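Local coordinates for cellulose biosynthesis protein BcsG (Salmonella typhimurium LT2, PDB 5OLT), which is required for cellulose biosynthesis, this chain being the zinc-binding extramembrane part of a membrane protein related to the alkaline phosphatase family, at residues A[176-181]-A[187-192]; A[282-287]-A[371-376]. One frame throughout, in Å; residues are numbered along the deposited sequence.

Contact 1 of 2, residues A[176-181]-A[187-192]; sequences LPTALL and PVYDDL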
loop_
_atom_site.group_PDB
_atom_site.type_symbol
_atom_site.label_atom_id
_atom_site.label_comp_id
_atom_site.label_asym_id
_atom_site.label_seq_id
_atom_site.Cartn_x
_atom_site.Cartn_y
_atom_site.Cartn_z
ATOM N N LEU A 176 4.361 24.167 -9.700
ATOM C CA LEU A 176 4.852 23.529 -8.482
ATOM C C LEU A 176 6.355 23.692 -8.326
ATOM O O LEU A 176 7.065 23.613 -9.301
ATOM C CB LEU A 176 4.523 22.041 -8.488
ATOM C CG LEU A 176 3.048 21.646 -8.382
ATOM C CD1 LEU A 176 2.968 20.150 -8.614
ATOM C CD2 LEU A 176 2.481 22.033 -7.017
ATOM N N PRO A 177 6.837 23.903 -7.082
ATOM C CA PRO A 177 8.281 23.965 -6.904
ATOM C C PRO A 177 8.930 22.590 -7.053
ATOM O O PRO A 177 8.318 21.560 -6.753
ATOM C CB PRO A 177 8.458 24.504 -5.481
ATOM C CG PRO A 177 7.172 24.290 -4.797
ATOM C CD PRO A 177 6.108 24.070 -5.809
ATOM N N THR A 178 10.138 22.580 -7.569
ATOM C CA THR A 178 10.916 21.362 -7.736
ATOM C C THR A 178 11.747 21.117 -6.479
ATOM O O THR A 178 12.488 22.007 -6.000
ATOM C CB THR A 178 11.824 21.529 -8.957
ATOM O OG1 THR A 178 10.995 21.547 -10.118
ATOM C CG2 THR A 178 12.801 20.372 -9.109
ATOM N N ALA A 179 11.609 19.923 -5.906
ATOM C CA ALA A 179 12.401 19.530 -4.740
ATOM C C ALA A 179 13.697 18.813 -5.122
ATOM O O ALA A 179 14.750 19.016 -4.457
ATOM C CB ALA A 179 11.558 18.639 -3.880
ATOM N N LEU A 180 13.618 17.961 -6.144
ATOM C CA LEU A 180 14.726 17.123 -6.588
ATOM C C LEU A 180 14.671 17.024 -8.099
ATOM O O LEU A 180 13.632 17.192 -8.709
ATOM C CB LEU A 180 14.632 15.688 -6.012
ATOM C CG LEU A 180 14.724 15.579 -4.476
ATOM C CD1 LEU A 180 14.099 14.264 -4.009
ATOM C CD2 LEU A 180 16.172 15.690 -4.015
ATOM N N LEU A 181 15.811 16.697 -8.692
ATOM C CA LEU A 181 15.831 16.173 -10.057
ATOM C C LEU A 181 16.025 14.685 -10.027
ATOM O O LEU A 181 16.832 14.160 -9.232
ATOM C CB LEU A 181 16.881 16.878 -10.916
ATOM C CG LEU A 181 16.538 18.359 -11.106
ATOM C CD1 LEU A 181 17.671 19.015 -11.918
ATOM C CD2 LEU A 181 15.162 18.643 -11.749
ATOM N N PRO A 187 11.679 16.525 -13.128
ATOM C CA PRO A 187 11.504 17.037 -11.778
ATOM C C PRO A 187 10.783 16.089 -10.842
ATOM O O PRO A 187 9.887 15.330 -11.250
ATOM C CB PRO A 187 10.626 18.284 -11.971
ATOM C CG PRO A 187 10.735 18.644 -13.390
ATOM C CD PRO A 187 10.963 17.349 -14.124
ATOM N N VAL A 188 11.180 16.148 -9.577
ATOM C CA VAL A 188 10.335 15.615 -8.499
ATOM C C VAL A 188 9.845 16.837 -7.734
ATOM O O VAL A 188 10.667 17.599 -7.161
ATOM C CB VAL A 188 11.104 14.650 -7.584
ATOM C CG1 VAL A 188 10.110 14.073 -6.565
ATOM C CG2 VAL A 188 11.748 13.543 -8.413
ATOM N N TYR A 189 8.540 17.086 -7.786
ATOM C CA TYR A 189 7.986 18.273 -7.171
ATOM C C TYR A 189 7.924 18.139 -5.651
ATOM O O TYR A 189 7.821 17.015 -5.120
ATOM C CB TYR A 189 6.578 18.526 -7.713
ATOM C CG TYR A 189 6.622 18.733 -9.194
ATOM C CD1 TYR A 189 7.238 19.873 -9.719
ATOM C CD2 TYR A 189 6.074 17.786 -10.070
ATOM C CE1 TYR A 189 7.338 20.060 -11.095
ATOM C CE2 TYR A 189 6.162 17.976 -11.464
ATOM C CZ TYR A 189 6.784 19.115 -11.950
ATOM O OH TYR A 189 6.833 19.295 -13.322
ATOM N N ASP A 190 7.911 19.276 -4.962
ATOM C CA ASP A 190 7.791 19.264 -3.522
ATOM C C ASP A 190 6.462 18.645 -3.100
ATOM O O ASP A 190 5.372 19.074 -3.553
ATOM C CB ASP A 190 7.850 20.681 -2.972
ATOM C CG ASP A 190 7.862 20.679 -1.490
ATOM O OD1 ASP A 190 8.928 20.382 -0.901
ATOM O OD2 ASP A 190 6.799 20.926 -0.909
ATOM N N ASP A 191 6.533 17.704 -2.163
ATOM C CA ASP A 191 5.316 16.963 -1.803
ATOM C C ASP A 191 4.323 17.782 -1.005
ATOM O O ASP A 191 3.105 17.618 -1.174
ATOM C CB ASP A 191 5.668 15.689 -1.065
ATOM C CG ASP A 191 6.349 14.713 -1.994
ATOM O OD1 ASP A 191 5.731 14.465 -3.087
ATOM O OD2 ASP A 191 7.506 14.276 -1.708
ATOM N N LEU A 192 4.823 18.659 -0.114
ATOM C CA LEU A 192 3.896 19.517 0.614
ATOM C C LEU A 192 3.167 20.426 -0.354
ATOM O O LEU A 192 1.967 20.675 -0.160
ATOM C CB LEU A 192 4.637 20.297 1.690
ATOM C CG LEU A 192 3.813 21.169 2.639
ATOM C CD1 LEU A 192 2.697 20.340 3.287
ATOM C CD2 LEU A 192 4.741 21.827 3.666
#

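Contact 2 of 2, residues A[282-287]-A[371-376]; sequences RDIPSP and VRLNGG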
loop_
_atom_site.group_PDB
_atom_site.type_symbol
_atom_site.label_atom_id
_atom_site.label_comp_id
_atom_site.label_asym_id
_atom_site.label_seq_id
_atom_site.Cartn_x
_atom_site.Cartn_y
_atom_site.Cartn_z
ATOM N N ARG A 282 17.419 -4.570 -6.336
ATOM C CA ARG A 282 16.134 -5.098 -5.794
ATOM C C ARG A 282 15.419 -5.954 -6.845
ATOM O O ARG A 282 14.211 -5.965 -6.940
ATOM C CB ARG A 282 15.271 -3.952 -5.212
ATOM C CG ARG A 282 15.068 -2.800 -6.167
ATOM C CD ARG A 282 14.131 -1.788 -5.529
ATOM N NE ARG A 282 14.205 -0.519 -6.251
ATOM C CZ ARG A 282 13.467 -0.168 -7.299
ATOM N NH1 ARG A 282 12.513 -0.957 -7.796
ATOM N NH2 ARG A 282 13.720 1.013 -7.893
ATOM N N ASP A 283 16.187 -6.715 -7.632
ATOM C CA ASP A 283 15.547 -7.586 -8.631
ATOM C C ASP A 283 14.890 -8.810 -8.027
ATOM O O ASP A 283 14.008 -9.408 -8.659
ATOM C CB ASP A 283 16.557 -7.963 -9.726
ATOM C CG ASP A 283 17.058 -6.711 -10.428
ATOM O OD1 ASP A 283 16.212 -5.892 -10.920
ATOM O OD2 ASP A 283 18.259 -6.475 -10.371
ATOM N N ILE A 284 15.328 -9.198 -6.834
ATOM C CA ILE A 284 14.663 -10.261 -6.081
ATOM C C ILE A 284 13.868 -9.603 -4.961
ATOM O O ILE A 284 14.417 -8.824 -4.186
ATOM C CB ILE A 284 15.669 -11.282 -5.530
ATOM C CG1 ILE A 284 16.496 -11.924 -6.691
ATOM C CG2 ILE A 284 14.961 -12.343 -4.699
ATOM C CD1 ILE A 284 15.652 -12.681 -7.714
ATOM N N PRO A 285 12.552 -9.878 -4.881
ATOM C CA PRO A 285 11.705 -9.161 -3.887
ATOM C C PRO A 285 11.814 -9.821 -2.508
ATOM O O PRO A 285 10.942 -10.588 -2.065
ATOM C CB PRO A 285 10.316 -9.252 -4.504
ATOM C CG PRO A 285 10.342 -10.590 -5.213
ATOM C CD PRO A 285 11.745 -10.723 -5.789
ATOM N N SER A 286 12.956 -9.569 -1.871
ATOM C CA SER A 286 13.252 -10.148 -0.570
ATOM C C SER A 286 12.332 -9.622 0.524
ATOM O O SER A 286 11.735 -8.554 0.370
ATOM C CB SER A 286 14.696 -9.807 -0.216
ATOM O OG SER A 286 14.762 -8.421 0.081
ATOM N N PRO A 287 12.269 -10.340 1.664
ATOM C CA PRO A 287 11.436 -9.886 2.771
ATOM C C PRO A 287 11.830 -8.485 3.234
ATOM O O PRO A 287 10.951 -7.674 3.531
ATOM C CB PRO A 287 11.707 -10.937 3.847
ATOM C CG PRO A 287 11.958 -12.189 3.075
ATOM C CD PRO A 287 12.785 -11.711 1.891
ATOM N N VAL A 371 13.358 -18.605 -2.480
ATOM C CA VAL A 371 13.170 -17.964 -3.757
ATOM C C VAL A 371 13.080 -19.006 -4.885
ATOM O O VAL A 371 13.844 -19.987 -4.876
ATOM C CB VAL A 371 14.271 -16.883 -4.030
ATOM C CG1 VAL A 371 15.683 -17.448 -4.024
ATOM C CG2 VAL A 371 13.991 -16.155 -5.337
ATOM N N ARG A 372 12.190 -18.754 -5.844
ATOM C CA ARG A 372 12.090 -19.575 -7.065
ATOM C C ARG A 372 12.333 -18.693 -8.258
ATOM O O ARG A 372 11.641 -17.691 -8.470
ATOM C CB ARG A 372 10.698 -20.187 -7.187
ATOM C CG ARG A 372 10.668 -21.232 -8.300
ATOM C CD ARG A 372 9.307 -21.882 -8.428
ATOM N NE ARG A 372 8.324 -20.933 -8.941
ATOM C CZ ARG A 372 7.011 -21.164 -8.968
ATOM N NH1 ARG A 372 6.515 -22.306 -8.439
ATOM N NH2 ARG A 372 6.205 -20.253 -9.500
ATOM N N LEU A 373 13.365 -19.047 -9.017
ATOM C CA LEU A 373 13.713 -18.303 -10.228
ATOM C C LEU A 373 13.062 -19.005 -11.423
ATOM O O LEU A 373 13.306 -20.197 -11.666
ATOM C CB LEU A 373 15.251 -18.219 -10.334
ATOM C CG LEU A 373 15.937 -17.612 -9.092
ATOM C CD1 LEU A 373 17.432 -17.736 -9.157
ATOM C CD2 LEU A 373 15.511 -16.149 -8.870
ATOM N N ASN A 374 12.174 -18.281 -12.115
ATOM C CA ASN A 374 11.566 -18.688 -13.377
ATOM C C ASN A 374 10.912 -20.034 -13.331
ATOM O O ASN A 374 10.990 -20.793 -14.310
ATOM C CB ASN A 374 12.612 -18.635 -14.522
ATOM C CG ASN A 374 13.224 -17.239 -14.686
ATOM O OD1 ASN A 374 12.498 -16.275 -14.972
ATOM N ND2 ASN A 374 14.566 -17.117 -14.505
ATOM N N GLY A 375 10.271 -20.361 -12.209
ATOM C CA GLY A 375 9.524 -21.609 -12.161
ATOM C C GLY A 375 10.364 -22.852 -11.905
ATOM O O GLY A 375 9.804 -23.947 -11.845
ATOM N N GLY A 376 11.679 -22.672 -11.718
ATOM C CA GLY A 376 12.625 -23.738 -11.349
ATOM C C GLY A 376 12.502 -24.255 -9.901
ATOM O O GLY A 376 11.436 -24.131 -9.287
#

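Contact 1 of 2, residues A[176-181]-A[187-192]
A two-stranded antiparallel beta hairpin with a classic bulge is built here: Ala179 and Leu180 both face Val188 across the pair of strands 178-181 and 187-189. Val188 O accepts two bonds, from Ala179 N at 2.8 Å and from Leu180 N at 3.1 Å, both donors lying in its carbonyl plane. The return bond runs from Val188 N to Leu180 O at 2.8 Å. Leu180 and Val188 put their side chains on one face of the sheet, CB to CB at 4.0 Å, where Leu180 also meets Pro218, Phe225 and Arg237. On the other face, Leu181 CD2 packs against Pro187 CA.

At the end of the pair where the helix begins, Pro177 O takes the N-H of Asp190 at 2.9 Å and also receives a CA-H...O contact from Tyr189. The same oxygen lies at the edge of the Tyr189 ring, in its plane, 3.6 Å from CD1. Leu176 crosses the tyrosine at about a right angle, with Leu176 CB 3.7 Å from Tyr189 CD1 and Leu176 CD1 4.0 Å from Tyr189 CG. The tyrosine's CG stands anti to its own carbonyl carbon (chi1 -60°), which turns the ring toward Leu176, with Pro177 O at its edge. Asp190, at the N-cap of helix 191-203, uses OD2 to bind Ala193 N, while OD1 lies near Glu244 OE2; the like charge would tend to raise the pKa of one of the two, whereas the helix start probably favours a charged Asp190.

One carbonyl thus absorbs the extra residue of the bulge, keeping both amides bonded, and Pro177 O sets the backbone from which Asp190 caps the helix.

Contact 2 of 2, residues A[282-287]-A[371-376]
Ile284 O accepts the N-H of Ser286 at 2.8 Å, closing an inverse gamma turn centred on Pro285, and the Ile284 side chain reaches across to Val371 and Leu373 of strand 368-373. No hydrogen bond joins the two segments; the contact is made by methyl groups alone. The isoleucine touches with both branches. Its CG2, anti to the backbone N, meets Val371 CG2 at 4.0 Å, while the longer branch carries CD1 to Leu373 CD2 at 3.7 Å. Both strand side chains cross the isoleucine at about a right angle. Val371 and Leu373 are two residues apart on the strand; Val371 points toward the loop, while Leu373 reaches it with its CD2 end. Val371 turns CG2 inward by holding CG1 between its backbone N and carbonyl carbon (chi1 59°).

Ile284 also lies on Ala360 and Val362 of the adjoining strand 360-365, so that it packs across two strands of the four-stranded C-terminal antiparallel sheet. On the loop side, Arg282 touches His267, a ligand of the zinc ion, which places this loop beside the metal site.

Beyond Leu373 the chain reverses in a type I' turn from Leu373 to Gly376, closed by Gly376 N to Leu373 O at 3.0 Å. Asn374 and Gly375 take the central places with positive phi.

Polar bonds therefore shape each segment separately, while the joint between them is hydrophobic: Ile284 and Val371 are buried, and Leu373 is an exposed residue at the margin of the contact. Such a joint relies on the fit of methyl groups rather than on directed bonds.

Contact 1 is a surface contact within one hairpin, its segments separated by a five-residue link, whereas contact 2 brings together a loop and a sheet strand 84 residues apart and is mostly buried despite its much smaller interface. They share no secondary-structure element, and their centres lie 34 Å apart, with nearest atoms about 13 Å from each other. Their chemistry differs accordingly: main-chain bonds define the register in 176-181 with 187-192, but 282-287 with 371-376 meet through aliphatic carbons only. The helix-capping Asp190 itself touches across contact 1, whereas Ser286 merely lies in a segment of contact 2.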